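Local coordinates for protein agmatine N-acetyltransferase (Drosophila melanogaster, PDB 7CIW) that acetylates agmatine with acetyl-CoA as a GNAT-family N-acetyltransferase, and probably acylates arylalkylamines such as dopamine and serotonin, at residues Y31-L36 / Q136-N141; T61-L66 / M147-Q152; L186-H191 / Q198-P203. The protein carries 1 engineered substitution. One frame throughout, in Å; residues are numbered along the deposited sequence.

Contact 1 of 3, residues Y31-L36 / Q136-N141. With COA (coenzyme A), chain B; G0R (N-(4-carbamimidamidobutyl)ethanamide), chain C.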
loop_
_atom_site.group_PDB
_atom_site.type_symbol
_atom_site.label_atom_id
_atom_site.label_comp_id
_atom_site.label_asym_id
_atom_site.label_seq_id
_atom_site.Cartn_x
_atom_site.Cartn_y
_atom_site.Cartn_z
ATOM N N TYR A 31 -4.635 8.819 3.509
ATOM C CA TYR A 31 -5.843 8.758 2.692
ATOM C C TYR A 31 -6.176 10.042 1.934
ATOM O O TYR A 31 -6.622 9.937 0.781
ATOM C CB TYR A 31 -7.015 8.365 3.586
ATOM C CG TYR A 31 -7.173 6.892 3.887
ATOM C CD1 TYR A 31 -7.467 5.973 2.879
ATOM C CD2 TYR A 31 -7.093 6.428 5.196
ATOM C CE1 TYR A 31 -7.664 4.627 3.170
ATOM C CE2 TYR A 31 -7.293 5.084 5.498
ATOM C CZ TYR A 31 -7.588 4.192 4.483
ATOM O OH TYR A 31 -7.796 2.869 4.779
ATOM N N PRO A 32 -6.032 11.249 2.492
ATOM C CA PRO A 32 -6.440 12.444 1.728
ATOM C C PRO A 32 -5.650 12.664 0.450
ATOM O O PRO A 32 -6.188 13.265 -0.488
ATOM C CB PRO A 32 -6.229 13.594 2.728
ATOM C CG PRO A 32 -6.342 12.928 4.070
ATOM C CD PRO A 32 -5.682 11.598 3.884
ATOM N N GLU A 33 -4.412 12.166 0.365
ATOM C CA GLU A 33 -3.558 12.380 -0.800
ATOM C C GLU A 33 -3.275 11.118 -1.603
ATOM O O GLU A 33 -2.764 11.222 -2.725
ATOM C CB GLU A 33 -2.225 13.005 -0.370
ATOM C CG GLU A 33 -2.379 14.304 0.396
ATOM C CD GLU A 33 -1.096 14.726 1.074
ATOM O OE1 GLU A 33 -0.159 15.135 0.353
ATOM O OE2 GLU A 33 -1.024 14.636 2.322
ATOM N N GLU A 34 -3.593 9.943 -1.082
ATOM C CA GLU A 34 -3.397 8.724 -1.854
ATOM C C GLU A 34 -4.264 8.775 -3.111
ATOM O O GLU A 34 -5.473 9.037 -3.013
ATOM C CB GLU A 34 -3.733 7.504 -1.005
ATOM C CG GLU A 34 -3.286 6.196 -1.634
ATOM C CD GLU A 34 -4.265 5.723 -2.673
ATOM O OE1 GLU A 34 -5.474 5.722 -2.374
ATOM O OE2 GLU A 34 -3.833 5.380 -3.798
ATOM N N PRO A 35 -3.692 8.564 -4.299
ATOM C CA PRO A 35 -4.458 8.836 -5.534
ATOM C C PRO A 35 -5.767 8.064 -5.692
ATOM O O PRO A 35 -6.738 8.663 -6.162
ATOM C CB PRO A 35 -3.445 8.494 -6.636
ATOM C CG PRO A 35 -2.128 8.885 -6.027
ATOM C CD PRO A 35 -2.242 8.458 -4.569
ATOM N N LEU A 36 -5.849 6.769 -5.354
ATOM C CA LEU A 36 -7.150 6.095 -5.508
ATOM C C LEU A 36 -8.188 6.673 -4.558
ATOM O O LEU A 36 -9.354 6.844 -4.935
ATOM C CB LEU A 36 -7.039 4.596 -5.273
ATOM C CG LEU A 36 -5.993 3.841 -6.077
ATOM C CD1 LEU A 36 -6.217 2.330 -5.901
ATOM C CD2 LEU A 36 -6.067 4.256 -7.540
ATOM N N GLN A 136 5.149 17.232 6.869
ATOM C CA GLN A 136 6.243 17.948 7.510
ATOM C C GLN A 136 7.528 17.135 7.570
ATOM O O GLN A 136 8.591 17.703 7.838
ATOM C CB GLN A 136 5.832 18.358 8.921
ATOM C CG GLN A 136 4.874 19.524 8.951
ATOM C CD GLN A 136 4.697 20.090 10.340
ATOM O OE1 GLN A 136 4.453 19.351 11.300
ATOM N NE2 GLN A 136 4.815 21.408 10.460
ATOM N N LEU A 137 7.461 15.825 7.347
ATOM C CA LEU A 137 8.642 14.972 7.378
ATOM C C LEU A 137 8.979 14.398 6.008
ATOM O O LEU A 137 9.823 13.503 5.915
ATOM C CB LEU A 137 8.449 13.838 8.387
ATOM C CG LEU A 137 8.628 14.049 9.900
ATOM C CD1 LEU A 137 10.041 14.509 10.221
ATOM C CD2 LEU A 137 7.601 15.016 10.469
ATOM N N ARG A 138 8.332 14.869 4.945
ATOM C CA ARG A 138 8.595 14.318 3.623
ATOM C C ARG A 138 9.927 14.821 3.084
ATOM O O ARG A 138 10.382 15.918 3.413
ATOM C CB ARG A 138 7.456 14.654 2.656
ATOM C CG ARG A 138 6.191 13.848 2.951
ATOM C CD ARG A 138 5.038 14.155 2.025
ATOM N NE ARG A 138 3.813 13.525 2.520
ATOM C CZ ARG A 138 2.586 13.862 2.140
ATOM N NH1 ARG A 138 2.403 14.820 1.234
ATOM N NH2 ARG A 138 1.539 13.235 2.665
ATOM N N GLY A 139 10.563 13.993 2.263
ATOM C CA GLY A 139 11.875 14.321 1.739
ATOM C C GLY A 139 13.025 13.953 2.645
ATOM O O GLY A 139 14.158 14.392 2.401
ATOM N N ARG A 140 12.771 13.161 3.686
ATOM C CA ARG A 140 13.798 12.713 4.617
ATOM C C ARG A 140 13.964 11.198 4.574
ATOM O O ARG A 140 14.464 10.606 5.535
ATOM C CB ARG A 140 13.482 13.168 6.045
ATOM C CG ARG A 140 12.922 14.582 6.178
ATOM C CD ARG A 140 13.795 15.614 5.482
ATOM N NE ARG A 140 14.653 16.347 6.411
ATOM C CZ ARG A 140 15.645 17.145 6.030
ATOM N NH1 ARG A 140 15.903 17.311 4.738
ATOM N NH2 ARG A 140 16.379 17.776 6.936
ATOM N N ASN A 141 13.520 10.569 3.482
ATOM C CA ASN A 141 13.636 9.122 3.259
ATOM C C ASN A 141 12.972 8.301 4.370
ATOM O O ASN A 141 13.378 7.172 4.652
ATOM C CB ASN A 141 15.099 8.702 3.076
ATOM C CG ASN A 141 15.237 7.299 2.508
ATOM O OD1 ASN A 141 14.716 6.993 1.433
ATOM N ND2 ASN A 141 15.927 6.435 3.241
HETATM N N1A COA B . 4.153 15.765 -2.915
HETATM C C2A COA B . 5.136 16.567 -3.411
HETATM N N3A COA B . 6.457 16.203 -3.296
HETATM C C4A COA B . 6.793 15.053 -2.690
HETATM C C5A COA B . 5.821 14.268 -2.199
HETATM C C6A COA B . 4.497 14.635 -2.323
HETATM N N6A COA B . 3.116 14.118 -1.956
HETATM N N7A COA B . 6.378 13.167 -1.635
HETATM C C8A COA B . 7.708 13.261 -1.769
HETATM N N9A COA B . 7.956 14.408 -2.421
HETATM C C1B COA B . 9.075 15.050 -2.794
HETATM C C2B COA B . 9.875 15.331 -1.498
HETATM O O2B COA B . 9.411 16.558 -0.810
HETATM C C3B COA B . 11.169 15.354 -1.874
HETATM O O3B COA B . 11.570 16.545 -2.604
HETATM P P3B COA B . 12.244 17.885 -1.886
HETATM O O7A COA B . 13.044 17.481 -0.662
HETATM O O8A COA B . 13.083 18.651 -2.913
HETATM O O9A COA B . 11.062 18.748 -1.468
HETATM C C4B COA B . 11.258 14.193 -3.019
HETATM O O4B COA B . 10.048 14.082 -3.553
HETATM C C5B COA B . 11.760 12.884 -2.459
HETATM O O5B COA B . 11.106 12.669 -1.216
HETATM P P1A COA B . 11.006 11.132 -0.553
HETATM O O1A COA B . 11.332 10.019 -1.553
HETATM O O2A COA B . 11.865 11.076 0.702
HETATM O O3A COA B . 9.419 10.977 -0.174
HETATM P P2A COA B . 8.784 10.486 1.259
HETATM O O4A COA B . 9.039 11.516 2.319
HETATM O O5A COA B . 9.314 9.113 1.605
HETATM O O6A COA B . 7.184 10.460 0.875
HETATM C CBP COA B . 5.320 9.299 0.141
HETATM C CCP COA B . 6.760 9.632 -0.156
HETATM C CDP COA B . 5.302 8.354 1.390
HETATM C CEP COA B . 4.687 8.584 -1.062
HETATM C CAP COA B . 4.573 10.608 0.384
HETATM O OAP COA B . 4.519 11.326 -0.824
HETATM C C9P COA B . 3.126 10.421 0.883
HETATM O O9P COA B . 2.864 10.133 2.011
HETATM N N8P COA B . 2.049 10.649 -0.059
HETATM C C7P COA B . 0.633 10.558 0.341
HETATM C C6P COA B . 0.073 9.076 0.469
HETATM C C5P COA B . 0.475 8.355 -0.793
HETATM O O5P COA B . 0.196 8.772 -1.887
HETATM N N4P COA B . 1.234 7.087 -0.593
HETATM C C3P COA B . 1.758 6.268 -1.674
HETATM C C2P COA B . 0.665 5.605 -2.513
HETATM S S1P COA B . 1.660 4.507 -3.568
HETATM C C10 G0R C . -6.799 1.879 -0.045
HETATM N N12 G0R C . -7.572 3.091 -0.287
HETATM C C1 G0R C . 1.630 1.573 -1.043
HETATM C C2 G0R C . 0.274 2.225 -1.302
HETATM C C5 G0R C . -1.829 2.356 -2.699
HETATM C C6 G0R C . -2.964 1.434 -2.245
HETATM C C7 G0R C . -4.342 1.920 -2.707
HETATM C C8 G0R C . -5.211 2.587 -1.632
HETATM N N4 G0R C . -0.531 1.766 -2.415
HETATM N N9 G0R C . -5.728 1.650 -0.660
HETATM N N11 G0R C . -7.257 0.915 0.924
HETATM O O3 G0R C . -0.117 3.089 -0.589
#
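Glu33 and Arg138 each set CG opposite the carbonyl carbon and beside the backbone N (chi1 -56° and -73°), and both chains then run out extended, meeting from opposite directions across 13.1 Å between their CA atoms. The guanidinium grips the carboxylate end-on with two nitrogens: NH1 of Arg138 reaches OE1 of Glu33 at 2.7 Å, and NH2 of Arg138 reaches OE2 at 2.9 Å. The two planes are turned 45° apart; OE1 is met on its syn side, and OE2 is approached from above the carboxylate plane. Arg138 NE bonds to Val133 O, which helps fix the rotation of the group, and C9P of coenzyme A lies over one guanidinium face, offset toward its rim. Beyond Arg138 the loop turns to the pyrophosphate, as in motif A of GNAT enzymes. Gly139 N donates to O4A of coenzyme A at 2.9 Å and Asn141 N to O2A at 3.3 Å, while a CB on Gly139 would run into O7A of the 3'-phosphate. On the opposite segment Glu34 caps the helix that begins at Pro35: its OE2 accepts from Leu36 N at 2.9 Å and also bonds to Thr167 OG1. Glu34 OE1 lies 3.2 Å from C8 of the N-(4-carbamimidamidobutyl)ethanamide. The two-bond salt bridge thus spans the pantetheine arm and pairs the arginine's charge with a carboxylate, while Gly139 N and Asn141 N are among the pyrophosphate's donors and Arg177 also binds the cofactor; the bridge probably helps keep coenzyme A in its groove.

Contact 2 of 3, residues T61-L66 / M147-Q152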
loop_
_atom_site.group_PDB
_atom_site.type_symbol
_atom_site.label_atom_id
_atom_site.label_comp_id
_atom_site.label_asym_id
_atom_site.label_seq_id
_atom_site.Cartn_x
_atom_site.Cartn_y
_atom_site.Cartn_z
ATOM N N THR A 61 3.560 -7.072 10.237
ATOM C CA THR A 61 4.163 -6.540 9.023
ATOM C C THR A 61 3.782 -5.080 8.814
ATOM O O THR A 61 3.905 -4.560 7.698
ATOM C CB THR A 61 3.737 -7.384 7.824
ATOM O OG1 THR A 61 2.329 -7.629 7.907
ATOM C CG2 THR A 61 4.473 -8.710 7.839
ATOM N N CYS A 62 3.320 -4.416 9.863
ATOM C CA CYS A 62 2.916 -3.019 9.819
ATOM C C CYS A 62 3.824 -2.237 10.756
ATOM O O CYS A 62 4.045 -2.666 11.895
ATOM C CB CYS A 62 1.460 -2.880 10.244
ATOM S SG CYS A 62 0.326 -3.636 9.075
ATOM N N PHE A 63 4.386 -1.125 10.272
ATOM C CA PHE A 63 5.380 -0.375 11.031
ATOM C C PHE A 63 5.070 1.113 11.002
ATOM O O PHE A 63 4.494 1.623 10.042
ATOM C CB PHE A 63 6.799 -0.623 10.490
ATOM C CG PHE A 63 7.200 -2.066 10.524
ATOM C CD1 PHE A 63 7.818 -2.598 11.639
ATOM C CD2 PHE A 63 6.939 -2.890 9.447
ATOM C CE1 PHE A 63 8.180 -3.939 11.677
ATOM C CE2 PHE A 63 7.299 -4.225 9.474
ATOM C CZ PHE A 63 7.912 -4.750 10.597
ATOM N N VAL A 64 5.460 1.806 12.076
ATOM C CA VAL A 64 5.315 3.253 12.150
ATOM C C VAL A 64 6.632 3.889 12.558
ATOM O O VAL A 64 7.453 3.289 13.257
ATOM C CB VAL A 64 4.198 3.673 13.128
ATOM C CG1 VAL A 64 2.838 3.269 12.573
ATOM C CG2 VAL A 64 4.425 3.080 14.520
ATOM N N ALA A 65 6.824 5.128 12.120
ATOM C CA ALA A 65 7.887 5.985 12.628
ATOM C C ALA A 65 7.297 6.936 13.661
ATOM O O ALA A 65 6.269 7.575 13.408
ATOM C CB ALA A 65 8.549 6.770 11.492
ATOM N N LEU A 66 7.938 7.000 14.827
ATOM C CA LEU A 66 7.472 7.752 15.983
ATOM C C LEU A 66 8.418 8.905 16.265
ATOM O O LEU A 66 9.638 8.747 16.189
ATOM C CB LEU A 66 7.415 6.872 17.237
ATOM C CG LEU A 66 6.416 5.740 17.352
ATOM C CD1 LEU A 66 6.609 5.020 18.694
ATOM C CD2 LEU A 66 5.017 6.302 17.232
ATOM N N MET A 147 10.008 1.077 3.967
ATOM C CA MET A 147 10.055 0.004 2.972
ATOM C C MET A 147 11.211 -0.959 3.234
ATOM O O MET A 147 11.065 -2.176 3.065
ATOM C CB MET A 147 10.158 0.590 1.557
ATOM C CG MET A 147 8.914 1.370 1.131
ATOM S SD MET A 147 7.445 0.357 0.956
ATOM C CE MET A 147 7.843 -0.642 -0.484
ATOM N N GLU A 148 12.369 -0.441 3.656
ATOM C CA GLU A 148 13.468 -1.336 4.001
ATOM C C GLU A 148 13.115 -2.198 5.207
ATOM O O GLU A 148 13.476 -3.380 5.266
ATOM C CB GLU A 148 14.737 -0.529 4.262
ATOM C CG GLU A 148 15.271 0.149 2.999
ATOM C CD GLU A 148 16.137 -0.776 2.156
ATOM O OE1 GLU A 148 16.193 -1.987 2.460
ATOM O OE2 GLU A 148 16.761 -0.293 1.184
ATOM N N THR A 149 12.394 -1.627 6.172
ATOM C CA THR A 149 11.965 -2.412 7.329
ATOM C C THR A 149 11.049 -3.545 6.906
ATOM O O THR A 149 11.160 -4.671 7.411
ATOM C CB THR A 149 11.268 -1.499 8.343
ATOM O OG1 THR A 149 12.165 -0.442 8.703
ATOM C CG2 THR A 149 10.857 -2.274 9.591
ATOM N N VAL A 150 10.135 -3.266 5.973
ATOM C CA VAL A 150 9.253 -4.305 5.454
ATOM C C VAL A 150 10.057 -5.383 4.743
ATOM O O VAL A 150 9.790 -6.579 4.906
ATOM C CB VAL A 150 8.196 -3.689 4.526
ATOM C CG1 VAL A 150 7.430 -4.794 3.780
ATOM C CG2 VAL A 150 7.262 -2.813 5.347
ATOM N N ALA A 151 11.035 -4.982 3.917
ATOM C CA ALA A 151 11.835 -5.980 3.217
ATOM C C ALA A 151 12.536 -6.918 4.189
ATOM O O ALA A 151 12.616 -8.125 3.939
ATOM C CB ALA A 151 12.870 -5.308 2.309
ATOM N N GLN A 152 13.078 -6.385 5.287
ATOM C CA GLN A 152 13.756 -7.250 6.252
ATOM C C GLN A 152 12.770 -8.174 6.948
ATOM O O GLN A 152 13.076 -9.347 7.201
ATOM C CB GLN A 152 14.515 -6.420 7.291
ATOM C CG GLN A 152 15.313 -7.286 8.265
ATOM C CD GLN A 152 16.357 -8.135 7.556
ATOM O OE1 GLN A 152 17.166 -7.615 6.795
ATOM N NE2 GLN A 152 16.337 -9.449 7.797
#
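Phe63 of strand 62-67 and Thr149 of helix 142-156 meet through a CH-pi contact. The methyl CG2 of Thr149 stands 3.6 Å from the centroid of the Phe63 ring, only 9° off the ring normal. Its distances to the six ring carbons are correspondingly even, the shortest being 3.7 Å from Thr149 CG2 to Phe63 CD1. The threonine torsion makes this possible: CG2 is anti to the backbone N and OG1 opposite the carbonyl carbon (chi1 -57°), which delivers the methyl to the aromatic face and sends the hydroxyl elsewhere. Plain apolar contact adds to it. Val150, the next residue of the helix, brings its CG2 to within 4.1 Å of CD2 of Phe63, approaching the ring obliquely, and the same methyl comes 4.5 Å from the backbone O of Thr61. The two helix residues therefore offer adjacent methyls to one phenyl ring, and the two segments bury 145 Å² between them. The segments share no hydrogen bond; the hydroxyls of both threonines find partners outside them. OG1 of Thr149 bonds to Arg145 O one turn earlier in the helix and to Lys3 NZ; OG1 of Thr61 bonds to Ala77 O. All four touching residues are buried, as befits a helix laid on one face of a sheet. Phe63 points toward the helix, whereas its neighbour Cys62 points away, in the alternation of a strand. Around the ring, Phe63 also touches Gln13 of strand 10-13 and Val75 of strand 70-80. Thr149 rests on Val11, and Val150 on Val75 and on Leu126 of strand 125-133, so helix 142-156 packs across four successive strands of the GNAT sheet.

Contact 3 of 3, residues L186-H191 / Q198-P203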
loop_
_atom_site.group_PDB
_atom_site.type_symbol
_atom_site.label_atom_id
_atom_site.label_comp_id
_atom_site.label_asym_id
_atom_site.label_seq_id
_atom_site.Cartn_x
_atom_site.Cartn_y
_atom_site.Cartn_z
ATOM N N LEU A 186 -0.840 0.583 -15.366
ATOM C CA LEU A 186 -2.232 0.732 -15.771
ATOM C C LEU A 186 -2.595 2.200 -15.649
ATOM O O LEU A 186 -2.595 2.747 -14.544
ATOM C CB LEU A 186 -3.153 -0.135 -14.913
ATOM C CG LEU A 186 -4.663 0.014 -15.104
ATOM C CD1 LEU A 186 -5.033 -0.146 -16.568
ATOM C CD2 LEU A 186 -5.378 -1.018 -14.225
ATOM N N ARG A 187 -2.911 2.839 -16.779
ATOM C CA ARG A 187 -3.289 4.244 -16.768
ATOM C C ARG A 187 -4.719 4.413 -16.283
ATOM O O ARG A 187 -5.612 3.655 -16.670
ATOM C CB ARG A 187 -3.159 4.855 -18.161
ATOM C CG ARG A 187 -1.756 4.800 -18.721
ATOM C CD ARG A 187 -1.664 5.655 -19.982
ATOM N NE ARG A 187 -0.897 6.874 -19.732
ATOM C CZ ARG A 187 -1.433 8.078 -19.540
ATOM N NH1 ARG A 187 -2.749 8.240 -19.574
ATOM N NH2 ARG A 187 -0.650 9.123 -19.311
ATOM N N TYR A 188 -4.936 5.432 -15.451
ATOM C CA TYR A 188 -6.254 5.598 -14.846
ATOM C C TYR A 188 -7.319 5.891 -15.888
ATOM O O TYR A 188 -8.463 5.450 -15.733
ATOM C CB TYR A 188 -6.231 6.707 -13.795
ATOM C CG TYR A 188 -5.323 6.377 -12.633
ATOM C CD1 TYR A 188 -5.535 5.244 -11.870
ATOM C CD2 TYR A 188 -4.248 7.187 -12.321
ATOM C CE1 TYR A 188 -4.710 4.934 -10.816
ATOM C CE2 TYR A 188 -3.413 6.883 -11.258
ATOM C CZ TYR A 188 -3.653 5.749 -10.519
ATOM O OH TYR A 188 -2.833 5.434 -9.457
ATOM N N VAL A 189 -6.970 6.620 -16.953
ATOM C CA VAL A 189 -7.970 6.910 -17.983
ATOM C C VAL A 189 -8.415 5.655 -18.726
ATOM O O VAL A 189 -9.471 5.667 -19.374
ATOM C CB VAL A 189 -7.454 7.934 -19.007
ATOM C CG1 VAL A 189 -7.213 9.276 -18.349
ATOM C CG2 VAL A 189 -6.197 7.430 -19.694
ATOM N N ASP A 190 -7.626 4.586 -18.678
ATOM C CA ASP A 190 -7.928 3.343 -19.378
ATOM C C ASP A 190 -8.799 2.398 -18.562
ATOM O O ASP A 190 -9.204 1.358 -19.088
ATOM C CB ASP A 190 -6.632 2.601 -19.750
ATOM C CG ASP A 190 -5.788 3.350 -20.774
ATOM O OD1 ASP A 190 -6.341 4.194 -21.520
ATOM O OD2 ASP A 190 -4.568 3.067 -20.850
ATOM N N HIS A 191 -9.083 2.709 -17.292
ATOM C CA HIS A 191 -9.796 1.783 -16.412
ATOM C C HIS A 191 -11.226 2.269 -16.185
ATOM O O HIS A 191 -11.449 3.251 -15.472
ATOM C CB HIS A 191 -9.071 1.591 -15.078
ATOM C CG HIS A 191 -9.698 0.536 -14.223
ATOM N ND1 HIS A 191 -9.547 -0.808 -14.481
ATOM C CD2 HIS A 191 -10.521 0.626 -13.153
ATOM C CE1 HIS A 191 -10.232 -1.504 -13.590
ATOM N NE2 HIS A 191 -10.838 -0.657 -12.777
ATOM N N GLN A 198 -15.051 6.271 -16.092
ATOM C CA GLN A 198 -13.711 6.125 -15.531
ATOM C C GLN A 198 -13.791 5.964 -14.015
ATOM O O GLN A 198 -14.428 6.765 -13.330
ATOM C CB GLN A 198 -12.850 7.333 -15.897
ATOM C CG GLN A 198 -11.413 7.245 -15.409
ATOM C CD GLN A 198 -10.585 8.430 -15.846
ATOM O OE1 GLN A 198 -10.824 9.004 -16.910
ATOM N NE2 GLN A 198 -9.581 8.792 -15.041
ATOM N N VAL A 199 -13.144 4.919 -13.490
ATOM C CA VAL A 199 -13.330 4.579 -12.080
ATOM C C VAL A 199 -12.597 5.576 -11.186
ATOM O O VAL A 199 -13.191 6.187 -10.289
ATOM C CB VAL A 199 -12.877 3.135 -11.811
ATOM C CG1 VAL A 199 -12.888 2.852 -10.317
ATOM C CG2 VAL A 199 -13.790 2.164 -12.538
ATOM N N ILE A 200 -11.303 5.755 -11.419
ATOM C CA ILE A 200 -10.458 6.590 -10.575
ATOM C C ILE A 200 -10.080 7.830 -11.363
ATOM O O ILE A 200 -9.591 7.720 -12.493
ATOM C CB ILE A 200 -9.195 5.838 -10.126
ATOM C CG1 ILE A 200 -9.520 4.382 -9.792
ATOM C CG2 ILE A 200 -8.563 6.544 -8.948
ATOM C CD1 ILE A 200 -10.117 4.199 -8.428
ATOM N N ARG A 201 -10.278 9.012 -10.762
ATOM C CA ARG A 201 -9.823 10.275 -11.344
ATOM C C ARG A 201 -8.931 11.003 -10.346
ATOM O O ARG A 201 -9.390 11.897 -9.622
ATOM C CB ARG A 201 -10.991 11.166 -11.760
ATOM C CG ARG A 201 -10.570 12.223 -12.785
ATOM C CD ARG A 201 -11.392 13.499 -12.670
ATOM N NE ARG A 201 -12.577 13.451 -13.517
ATOM C CZ ARG A 201 -13.663 14.189 -13.312
ATOM N NH1 ARG A 201 -13.708 15.028 -12.283
ATOM N NH2 ARG A 201 -14.704 14.085 -14.133
ATOM N N PRO A 202 -7.654 10.645 -10.275
ATOM C CA PRO A 202 -6.774 11.227 -9.260
ATOM C C PRO A 202 -6.136 12.510 -9.755
ATOM O O PRO A 202 -6.077 12.759 -10.967
ATOM C CB PRO A 202 -5.719 10.132 -9.044
ATOM C CG PRO A 202 -5.665 9.426 -10.330
ATOM C CD PRO A 202 -7.007 9.540 -11.000
ATOM N N PRO A 203 -5.635 13.339 -8.844
ATOM C CA PRO A 203 -4.929 14.561 -9.251
ATOM C C PRO A 203 -3.659 14.234 -10.015
ATOM O O PRO A 203 -2.909 13.331 -9.622
ATOM C CB PRO A 203 -4.601 15.244 -7.915
ATOM C CG PRO A 203 -5.492 14.611 -6.906
ATOM C CD PRO A 203 -5.754 13.215 -7.383
HETATM O O HOH W 1 -9.977 4.568 -13.455
#
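Tyr188 and Pro202 cross so that CG of Pro202 lies over one face of the Tyr188 ring, 3.3 Å from CD2 of Tyr188. Ile200 approaches the same ring obliquely, its CB 4.1 Å from CD1 of Tyr188, while the phenol oxygen bonds to Thr167 O. His191 and Val199 form a second crossing pair: CG2 of Val199 sits 3.7 Å from CD2 of His191, meeting the imidazole obliquely. Beside them Val199 N donates to His191 O at 3.1 Å and 172°, a nearly straight bond in the carbonyl plane. Gln198 runs alongside Val189, both side chains pointing the same way. Its CG is anti to the backbone N (chi1 -177°) and the chain stays extended, so CG passes 3.5 Å from Tyr188 O and the amide comes beside Ile200 O of its own segment. There NE2 of Gln198 donates to Ile200 O at 2.8 Å and 162°, the acceptor lying close to the amide plane. A leucine in place of Gln198 would probably leave Ile200 O without this donor and free the loop to shift. One water bridges the two backbones, accepting from Ile200 N at 2.7 Å; it is within hydrogen-bonding reach of Tyr188 O and His191 O, though more acceptors surround it than it has protons. The contact lies just past strand 181-187, an outermost strand of the sheet: Tyr188 pairs through its backbone with Glu207 and packs on Val209 of strand 208-215. Towards the protein, Tyr188 and Ile200 touch Leu36 and Pro202 touches Pro35, both of helix 35-38, while His191, Val199 and Ile200 rest on Ala109, Ser102 and Leu106 of helix 99-114.

How the contacts relate
Contacts 1 and 2 interleave along the chain, their segments alternating, and all four segments belong to the GNAT domain; contact 3 follows both. Helix 142-156 links the first two: the pyrophosphate loop of contact 1 leads into it, and contact 2 seats it on the sheet, with centres about 16 Å apart. The centres of contacts 1 and 3 are about 20 Å apart, yet the two touch, Leu36 CD2 packing 3.6 Å from Tyr188 CE1 and Pro35 O 3.4 Å from Pro202 CB. Contacts 2 and 3 sit on opposite sides of the chain's centre, their centres about 29 Å apart, at strands of the same sheet. The cofactor and acetylated agmatine are bound at contact 1, between these two flanks.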